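Local structure of acylneuraminate lyase (Mycoplasma synoviae, 4N4P) at residues 54-59 with 272-277; 13-18 with 49-54; 93-98 with 130-135. The protein belongs to the dihydrodipicolinate synthetase family of TIM-barrel proteins and assembles from four copies of its chain. All coordinates share one frame; numbering follows the deposited sequence.

Followed from the N terminus, the chain of this TIM barrel first closes on itself at contact 2, where the loop after strand 9-12 meets the loop after strand 44-47, 31 residues on. Contact 1 opens from the end of that second loop, shares Phe54 with contact 2, and closes 213 residues later on the loop between helices 253-263 and 280-294. Within this long excursion lies contact 3, a short closure between helix 88-100 and the end of helix 118-131. Contacts 1 and 2 touch through Arg272, Phe18 and Glu53, whereas contact 3 lies apart from contact 2 and reaches contact 1 through Phe59, which packs on Leu94 and Glu93.

Contact 1 of 3, residues 54-59 with 272-277; sequences FLLLSF and RKPFWR
Leu56 and Arg272 carry the greater part of this contact, which in a TIM barrel joins the loop after the second strand to a loop lying between two helices beyond the eight strands. Residues 54-56 form a short 3-10 turn, and its last carbonyl faces the arginine. The Arg272 chain runs extended from CG to NE, with its CD 3.5 Å from Leu56 O, and brings NH1 to within 2.6 Å of the same oxygen. The bond is bent, 142° at the hydrogen, although the oxygen lies close to the guanidinium plane. NH1 also forms a salt bridge with Asp61 and NE donates to Gly22 O, so several acceptors fix the rotation of the flat group. The Leu57 side chain crosses that of Arg272 at about a right angle, with CD2 4.0 Å from NH1. The apolar half belongs to the Leu56 branches: CD2 approaches CD of Pro274, which follows a cis peptide bond, at 4.2 Å, while CD1 lies 3.8 Å from Arg272 CB. Tyr114 and Phe116 of the second subunit pack against Phe275, placing the contact beside the subunit interface. Leu56 CD1 meets the edge of the Phe275 ring, near its plane, 3.6 Å from CE2.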
loop_
_atom_site.group_PDB
_atom_site.type_symbol
_atom_site.label_atom_id
_atom_site.label_comp_id
_atom_site.label_asym_id
_atom_site.label_seq_id
_atom_site.Cartn_x
_atom_site.Cartn_y
_atom_site.Cartn_z
ATOM N N PHE A 54 20.266 -18.087 1.792
ATOM C CA PHE A 54 19.944 -19.326 2.500
ATOM C C PHE A 54 18.897 -20.147 1.776
ATOM O O PHE A 54 18.959 -21.361 1.825
ATOM C CB PHE A 54 19.520 -19.104 3.963
ATOM C CG PHE A 54 18.141 -18.581 4.126
ATOM C CD1 PHE A 54 17.141 -19.401 4.652
ATOM C CD2 PHE A 54 17.839 -17.263 3.787
ATOM C CE1 PHE A 54 15.861 -18.932 4.808
ATOM C CE2 PHE A 54 16.557 -16.773 3.931
ATOM C CZ PHE A 54 15.557 -17.614 4.450
ATOM N N LEU A 55 17.950 -19.487 1.121
ATOM C CA LEU A 55 16.919 -20.203 0.341
ATOM C C LEU A 55 17.456 -20.985 -0.843
ATOM O O LEU A 55 16.751 -21.850 -1.404
ATOM C CB LEU A 55 15.801 -19.269 -0.126
ATOM C CG LEU A 55 14.819 -18.813 0.957
ATOM C CD1 LEU A 55 13.691 -18.090 0.286
ATOM C CD2 LEU A 55 14.307 -19.986 1.807
ATOM N N LEU A 56 18.694 -20.701 -1.219
ATOM C CA LEU A 56 19.341 -21.357 -2.344
ATOM C C LEU A 56 20.302 -22.440 -1.877
ATOM O O LEU A 56 20.992 -23.068 -2.687
ATOM C CB LEU A 56 20.092 -20.325 -3.205
ATOM C CG LEU A 56 19.263 -19.111 -3.601
ATOM C CD1 LEU A 56 20.051 -18.169 -4.512
ATOM C CD2 LEU A 56 17.971 -19.533 -4.261
ATOM N N LEU A 57 20.359 -22.636 -0.563
ATOM C CA LEU A 57 21.179 -23.692 0.030
ATOM C C LEU A 57 20.397 -24.969 0.275
ATOM O O LEU A 57 19.283 -24.909 0.789
ATOM C CB LEU A 57 21.704 -23.240 1.413
ATOM C CG LEU A 57 22.697 -22.079 1.402
ATOM C CD1 LEU A 57 23.033 -21.645 2.828
ATOM C CD2 LEU A 57 23.934 -22.568 0.654
ATOM N N SER A 58 20.999 -26.127 -0.017
ATOM C CA SER A 58 20.414 -27.395 0.436
ATOM C C SER A 58 20.587 -27.500 1.947
ATOM O O SER A 58 21.411 -26.773 2.550
ATOM C CB SER A 58 21.078 -28.591 -0.251
ATOM O OG SER A 58 22.406 -28.764 0.209
ATOM N N PHE A 59 19.823 -28.398 2.556
ATOM C CA PHE A 59 19.953 -28.692 3.974
ATOM C C PHE A 59 21.388 -29.063 4.323
ATOM O O PHE A 59 21.948 -28.557 5.297
ATOM C CB PHE A 59 18.991 -29.813 4.337
ATOM C CG PHE A 59 19.045 -30.232 5.786
ATOM C CD1 PHE A 59 18.969 -29.294 6.809
ATOM C CD2 PHE A 59 19.148 -31.574 6.111
ATOM C CE1 PHE A 59 19.002 -29.707 8.138
ATOM C CE2 PHE A 59 19.183 -31.991 7.434
ATOM C CZ PHE A 59 19.110 -31.052 8.447
ATOM N N ARG A 272 24.266 -17.746 -6.561
ATOM C CA ARG A 272 23.526 -18.809 -7.237
ATOM C C ARG A 272 22.345 -18.267 -8.018
ATOM O O ARG A 272 21.810 -17.196 -7.719
ATOM C CB ARG A 272 23.007 -19.822 -6.228
ATOM C CG ARG A 272 23.968 -20.955 -6.005
ATOM C CD ARG A 272 23.378 -22.045 -5.097
ATOM N NE ARG A 272 24.373 -23.104 -4.941
ATOM C CZ ARG A 272 24.370 -24.019 -3.967
ATOM N NH1 ARG A 272 23.419 -24.018 -3.052
ATOM N NH2 ARG A 272 25.325 -24.940 -3.914
ATOM N N LYS A 273 21.924 -19.026 -9.021
ATOM C CA LYS A 273 20.672 -18.742 -9.723
ATOM C C LYS A 273 19.505 -18.748 -8.742
ATOM O O LYS A 273 19.501 -19.537 -7.801
ATOM C CB LYS A 273 20.427 -19.806 -10.789
ATOM C CG LYS A 273 21.550 -19.913 -11.818
ATOM C CD LYS A 273 21.243 -21.124 -12.718
ATOM C CE LYS A 273 22.384 -21.411 -13.672
ATOM N NZ LYS A 273 22.437 -20.364 -14.715
ATOM N N PRO A 274 18.483 -17.897 -8.980
ATOM C CA PRO A 274 18.296 -17.060 -10.165
ATOM C C PRO A 274 18.847 -15.627 -10.107
ATOM O O PRO A 274 18.460 -14.794 -10.955
ATOM C CB PRO A 274 16.783 -17.017 -10.320
ATOM C CG PRO A 274 16.254 -17.188 -8.916
ATOM C CD PRO A 274 17.266 -17.981 -8.150
ATOM N N PHE A 275 19.749 -15.335 -9.158
ATOM C CA PHE A 275 20.400 -14.027 -9.133
ATOM C C PHE A 275 21.175 -13.791 -10.422
ATOM O O PHE A 275 21.789 -14.724 -10.977
ATOM C CB PHE A 275 21.309 -13.859 -7.909
ATOM C CG PHE A 275 20.533 -13.686 -6.650
ATOM C CD1 PHE A 275 19.858 -12.482 -6.395
ATOM C CD2 PHE A 275 20.416 -14.735 -5.741
ATOM C CE1 PHE A 275 19.095 -12.328 -5.224
ATOM C CE2 PHE A 275 19.640 -14.591 -4.570
ATOM C CZ PHE A 275 18.986 -13.379 -4.323
ATOM N N TRP A 276 21.112 -12.551 -10.894
ATOM C CA TRP A 276 21.765 -12.146 -12.128
ATOM C C TRP A 276 23.274 -12.341 -12.038
ATOM O O TRP A 276 23.913 -11.914 -11.064
ATOM C CB TRP A 276 21.455 -10.682 -12.421
ATOM C CG TRP A 276 21.904 -10.270 -13.792
ATOM C CD1 TRP A 276 23.069 -9.630 -14.128
ATOM C CD2 TRP A 276 21.208 -10.511 -15.016
ATOM N NE1 TRP A 276 23.132 -9.447 -15.496
ATOM C CE2 TRP A 276 21.998 -9.974 -16.062
ATOM C CE3 TRP A 276 19.983 -11.119 -15.333
ATOM C CZ2 TRP A 276 21.598 -10.022 -17.413
ATOM C CZ3 TRP A 276 19.587 -11.180 -16.676
ATOM C CH2 TRP A 276 20.397 -10.619 -17.698
ATOM N N ARG A 277 23.841 -13.004 -13.046
ATOM C CA ARG A 277 25.305 -13.101 -13.173
ATOM C C ARG A 277 25.820 -12.016 -14.105
ATOM O O ARG A 277 25.473 -12.004 -15.280
ATOM C CB ARG A 277 25.699 -14.485 -13.704
ATOM C CG ARG A 277 27.213 -14.711 -13.924
ATOM C CD ARG A 277 27.990 -14.744 -12.624
ATOM N NE ARG A 277 27.447 -15.724 -11.701
ATOM C CZ ARG A 277 27.771 -17.014 -11.700
ATOM N NH1 ARG A 277 28.650 -17.495 -12.562
ATOM N NH2 ARG A 277 27.212 -17.823 -10.820
#

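Contact 2 of 3, residues 13-18 with 49-54; sequences AMVTPF and GSTGEF
Thr16 and Gly52 make the direct hydrogen bond of this contact: Thr16 OG1 donates to Gly52 O over 2.7 Å. With chi1 at -53°, OG1 stands beside its own backbone N and meets the carbonyl at a C=O...O angle of 118°, slightly tilted from the carbonyl plane. Two waters extend the polar seam. One donates a hydrogen bond to Met14 O and accepts one from Gly49 N; the other accepts from Thr16 N and donates to Thr51 O and, at 2.6 Å, to Glu53 OE2, so three groups from both segments hold it. These loops follow the first two strands of the TIM barrel, adjacent in the closed barrel, and their nearest CA atoms, those of Val15 and Gly52, are 4.3 Å apart. Van der Waals contacts gather round Thr51. Its CG2 sits 3.3 Å from Ala13 O and reaches Val15 CG1 at 4.1 Å, while Ala13 CB lies beside OG1. The remaining interaction sets a carboxylate against a ring. Glu53 OE1 approaches the edge of Phe18, 3.5 Å from CE2, with the two planes 81° apart. OE2 forms a salt bridge with Lys258, and OE1 accepts from the backbone N of Arg272, bonds that hold the carboxylate at the ring edge.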
loop_
_atom_site.group_PDB
_atom_site.type_symbol
_atom_site.label_atom_id
_atom_site.label_comp_id
_atom_site.label_asym_id
_atom_site.label_seq_id
_atom_site.Cartn_x
_atom_site.Cartn_y
_atom_site.Cartn_z
ATOM N N ALA A 13 25.953 -9.616 7.729
ATOM C CA ALA A 13 25.168 -10.755 7.269
ATOM C C ALA A 13 25.969 -11.423 6.156
ATOM O O ALA A 13 25.963 -10.988 4.994
ATOM C CB ALA A 13 23.799 -10.304 6.780
ATOM N N MET A 14 26.701 -12.453 6.540
ATOM C CA MET A 14 27.744 -13.033 5.697
ATOM C C MET A 14 27.205 -13.577 4.388
ATOM O O MET A 14 26.203 -14.247 4.387
ATOM C CB MET A 14 28.418 -14.189 6.436
ATOM C CG MET A 14 29.766 -14.556 5.809
ATOM S SD MET A 14 30.449 -16.009 6.595
ATOM C CE MET A 14 29.563 -17.317 5.777
ATOM N N VAL A 15 27.901 -13.275 3.296
ATOM C CA VAL A 15 27.623 -13.897 2.003
ATOM C C VAL A 15 28.081 -15.360 2.040
ATOM O O VAL A 15 29.022 -15.706 2.760
ATOM C CB VAL A 15 28.299 -13.123 0.842
ATOM C CG1 VAL A 15 27.698 -11.720 0.758
ATOM C CG2 VAL A 15 29.841 -13.047 1.024
ATOM N N THR A 16 27.426 -16.199 1.252
ATOM C CA THR A 16 27.835 -17.606 1.117
ATOM C C THR A 16 28.564 -17.852 -0.224
ATOM O O THR A 16 27.948 -17.772 -1.271
ATOM C CB THR A 16 26.616 -18.575 1.285
ATOM O OG1 THR A 16 25.929 -18.279 2.512
ATOM C CG2 THR A 16 27.098 -20.038 1.327
ATOM N N PRO A 17 29.883 -18.150 -0.193
ATOM C CA PRO A 17 30.581 -18.358 -1.459
ATOM C C PRO A 17 30.112 -19.567 -2.260
ATOM O O PRO A 17 29.996 -20.671 -1.728
ATOM C CB PRO A 17 32.041 -18.529 -1.021
ATOM C CG PRO A 17 32.110 -17.676 0.201
ATOM C CD PRO A 17 30.845 -18.091 0.919
ATOM N N PHE A 18 29.822 -19.343 -3.536
ATOM C CA PHE A 18 29.576 -20.456 -4.445
ATOM C C PHE A 18 30.522 -20.342 -5.615
ATOM O O PHE A 18 30.936 -19.248 -5.974
ATOM C CB PHE A 18 28.149 -20.427 -5.003
ATOM C CG PHE A 18 27.069 -20.408 -3.955
ATOM C CD1 PHE A 18 26.820 -21.523 -3.157
ATOM C CD2 PHE A 18 26.275 -19.277 -3.794
ATOM C CE1 PHE A 18 25.804 -21.496 -2.202
ATOM C CE2 PHE A 18 25.259 -19.243 -2.862
ATOM C CZ PHE A 18 25.029 -20.348 -2.047
ATOM N N GLY A 49 21.587 -16.043 6.424
ATOM C CA GLY A 49 20.376 -15.239 6.379
ATOM C C GLY A 49 20.111 -14.949 4.903
ATOM O O GLY A 49 20.724 -15.575 4.032
ATOM N N SER A 50 19.194 -14.012 4.629
ATOM C CA SER A 50 18.883 -13.622 3.234
ATOM C C SER A 50 20.143 -13.284 2.429
ATOM O O SER A 50 20.274 -13.684 1.271
ATOM C CB SER A 50 17.934 -12.417 3.223
ATOM O OG SER A 50 16.755 -12.778 3.913
ATOM N N THR A 51 21.061 -12.541 3.039
ATOM C CA THR A 51 22.274 -12.102 2.357
ATOM C C THR A 51 23.197 -13.272 2.090
ATOM O O THR A 51 24.024 -13.225 1.182
ATOM C CB THR A 51 23.034 -11.020 3.173
ATOM O OG1 THR A 51 22.092 -10.005 3.564
ATOM C CG2 THR A 51 24.119 -10.395 2.316
ATOM N N GLY A 52 23.029 -14.327 2.886
ATOM C CA GLY A 52 23.754 -15.598 2.693
ATOM C C GLY A 52 23.073 -16.558 1.721
ATOM O O GLY A 52 23.461 -17.713 1.626
ATOM N N GLU A 53 22.073 -16.059 0.985
ATOM C CA GLU A 53 21.353 -16.844 -0.007
ATOM C C GLU A 53 20.783 -18.144 0.562
ATOM O O GLU A 53 20.810 -19.185 -0.107
ATOM C CB GLU A 53 22.268 -17.112 -1.224
ATOM C CG GLU A 53 22.567 -15.807 -1.981
ATOM C CD GLU A 53 23.665 -15.963 -3.034
ATOM O OE1 GLU A 53 23.384 -16.539 -4.092
ATOM O OE2 GLU A 53 24.790 -15.485 -2.812
ATOM N N PHE A 54 20.266 -18.087 1.792
ATOM C CA PHE A 54 19.944 -19.326 2.500
ATOM C C PHE A 54 18.897 -20.147 1.776
ATOM O O PHE A 54 18.959 -21.361 1.825
ATOM C CB PHE A 54 19.520 -19.104 3.963
ATOM C CG PHE A 54 18.141 -18.581 4.126
ATOM C CD1 PHE A 54 17.141 -19.401 4.652
ATOM C CD2 PHE A 54 17.839 -17.263 3.787
ATOM C CE1 PHE A 54 15.861 -18.932 4.808
ATOM C CE2 PHE A 54 16.557 -16.773 3.931
ATOM C CZ PHE A 54 15.557 -17.614 4.450
HETATM O O HOH W 1 23.964 -14.199 6.319
HETATM O O HOH W 2 25.450 -14.987 -0.323
#

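Contact 3 of 3, residues 93-98 with 130-135; sequences ELAKLA and KAADIP
Ala98 and Ile134 meet in the buried part of this contact, where Ala98 CB lies 3.8 Å from Ile134 CD1. The isoleucine sends CG1 anti to its backbone N (chi1 -178°), and the extended arm carries CD1 to the helix, while CG2 remains near Ala95 O. Next to it the small residues allow a close approach: Ala95 CB stands 4.2 Å from Ala131 CB, and Ala132 CB comes within 3.7 Å of Ala95 O. Here two neighbouring outer helices of the TIM barrel adjoin, 88-100 and the end of 118-131 with the turn into strand 136-139, and Ile106 of the strand between them touches Ala95, Ala98 and Ile134 from the barrel side. The solvent side is built differently. Lys96 is exposed, and its chain passes close to the carbonyl of Ala131, with CG 3.3 Å from Ala131 O, before bending at its last torsion (chi4 -71°). The bend returns NZ to the same oxygen at 2.8 Å, in the carbonyl plane and on a lone pair. The ammonium group thus binds a carbonyl at the weakly bonded C-terminal end of helix 118-131, where the partial negative charge of the helix end may favour it.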
loop_
_atom_site.group_PDB
_atom_site.type_symbol
_atom_site.label_atom_id
_atom_site.label_comp_id
_atom_site.label_asym_id
_atom_site.label_seq_id
_atom_site.Cartn_x
_atom_site.Cartn_y
_atom_site.Cartn_z
ATOM N N GLU A 93 16.878 -29.518 13.543
ATOM C CA GLU A 93 18.214 -30.109 13.419
ATOM C C GLU A 93 19.298 -29.033 13.329
ATOM O O GLU A 93 20.394 -29.177 13.916
ATOM C CB GLU A 93 18.302 -31.040 12.201
ATOM C CG GLU A 93 17.466 -32.313 12.327
ATOM C CD GLU A 93 17.908 -33.183 13.509
ATOM O OE1 GLU A 93 19.121 -33.466 13.607
ATOM O OE2 GLU A 93 17.051 -33.566 14.344
ATOM N N LEU A 94 19.009 -27.958 12.586
ATOM C CA LEU A 94 19.949 -26.846 12.507
ATOM C C LEU A 94 20.131 -26.148 13.869
ATOM O O LEU A 94 21.239 -25.781 14.220
ATOM C CB LEU A 94 19.505 -25.839 11.432
ATOM C CG LEU A 94 19.532 -26.356 9.996
ATOM C CD1 LEU A 94 19.185 -25.201 9.027
ATOM C CD2 LEU A 94 20.894 -26.934 9.622
ATOM N N ALA A 95 19.049 -25.973 14.628
ATOM C CA ALA A 95 19.142 -25.412 15.999
ATOM C C ALA A 95 20.032 -26.280 16.875
ATOM O O ALA A 95 20.878 -25.773 17.618
ATOM C CB ALA A 95 17.751 -25.242 16.636
ATOM N N LYS A 96 19.864 -27.599 16.772
ATOM C CA LYS A 96 20.725 -28.531 17.525
ATOM C C LYS A 96 22.168 -28.462 17.090
ATOM O O LYS A 96 23.080 -28.497 17.930
ATOM C CB LYS A 96 20.219 -29.984 17.383
ATOM C CG LYS A 96 18.899 -30.225 18.045
ATOM C CD LYS A 96 18.421 -31.671 17.812
ATOM C CE LYS A 96 16.918 -31.848 18.051
ATOM N NZ LYS A 96 16.494 -31.769 19.488
ATOM N N LEU A 97 22.397 -28.358 15.777
ATOM C CA LEU A 97 23.756 -28.212 15.264
ATOM C C LEU A 97 24.407 -26.904 15.725
ATOM O O LEU A 97 25.577 -26.910 16.100
ATOM C CB LEU A 97 23.799 -28.300 13.723
ATOM C CG LEU A 97 25.183 -28.247 13.070
ATOM C CD1 LEU A 97 26.107 -29.375 13.550
ATOM C CD2 LEU A 97 25.090 -28.247 11.529
ATOM N N ALA A 98 23.662 -25.793 15.660
ATOM C CA ALA A 98 24.162 -24.506 16.128
ATOM C C ALA A 98 24.646 -24.620 17.577
ATOM O O ALA A 98 25.678 -24.083 17.941
ATOM C CB ALA A 98 23.075 -23.432 16.025
ATOM N N LYS A 130 11.926 -25.870 21.399
ATOM C CA LYS A 130 12.059 -27.167 22.074
ATOM C C LYS A 130 13.294 -27.942 21.634
ATOM O O LYS A 130 13.741 -28.848 22.337
ATOM C CB LYS A 130 10.815 -28.008 21.839
ATOM C CG LYS A 130 9.770 -27.923 22.936
ATOM C CD LYS A 130 8.833 -26.772 22.763
ATOM C CE LYS A 130 7.457 -27.105 23.341
ATOM N NZ LYS A 130 6.560 -25.913 23.215
ATOM N N ALA A 131 13.851 -27.594 20.471
ATOM C CA ALA A 131 14.931 -28.378 19.861
ATOM C C ALA A 131 16.270 -28.306 20.593
ATOM O O ALA A 131 17.022 -29.284 20.616
ATOM C CB ALA A 131 15.120 -27.970 18.386
ATOM N N ALA A 132 16.591 -27.144 21.155
ATOM C CA ALA A 132 17.903 -26.922 21.759
ATOM C C ALA A 132 17.848 -25.690 22.623
ATOM O O ALA A 132 17.075 -24.765 22.358
ATOM C CB ALA A 132 18.986 -26.741 20.689
ATOM N N ASP A 133 18.672 -25.702 23.661
ATOM C CA ASP A 133 18.802 -24.573 24.560
ATOM C C ASP A 133 19.902 -23.654 24.060
ATOM O O ASP A 133 21.091 -23.813 24.364
ATOM C CB ASP A 133 19.041 -25.069 25.990
ATOM C CG ASP A 133 17.788 -25.709 26.593
ATOM O OD1 ASP A 133 16.652 -25.488 26.082
ATOM O OD2 ASP A 133 17.941 -26.450 27.592
ATOM N N ILE A 134 19.480 -22.704 23.237
ATOM C CA ILE A 134 20.373 -21.750 22.610
ATOM C C ILE A 134 19.518 -20.492 22.399
ATOM O O ILE A 134 18.334 -20.587 22.102
ATOM C CB ILE A 134 20.999 -22.311 21.287
ATOM C CG1 ILE A 134 21.982 -21.293 20.672
ATOM C CG2 ILE A 134 19.877 -22.744 20.306
ATOM C CD1 ILE A 134 22.837 -21.837 19.474
ATOM N N PRO A 135 20.093 -19.302 22.622
ATOM C CA PRO A 135 19.247 -18.110 22.519
ATOM C C PRO A 135 18.724 -17.912 21.106
ATOM O O PRO A 135 19.459 -18.154 20.156
ATOM C CB PRO A 135 20.215 -16.988 22.884
ATOM C CG PRO A 135 21.134 -17.627 23.869
ATOM C CD PRO A 135 21.397 -18.984 23.229
#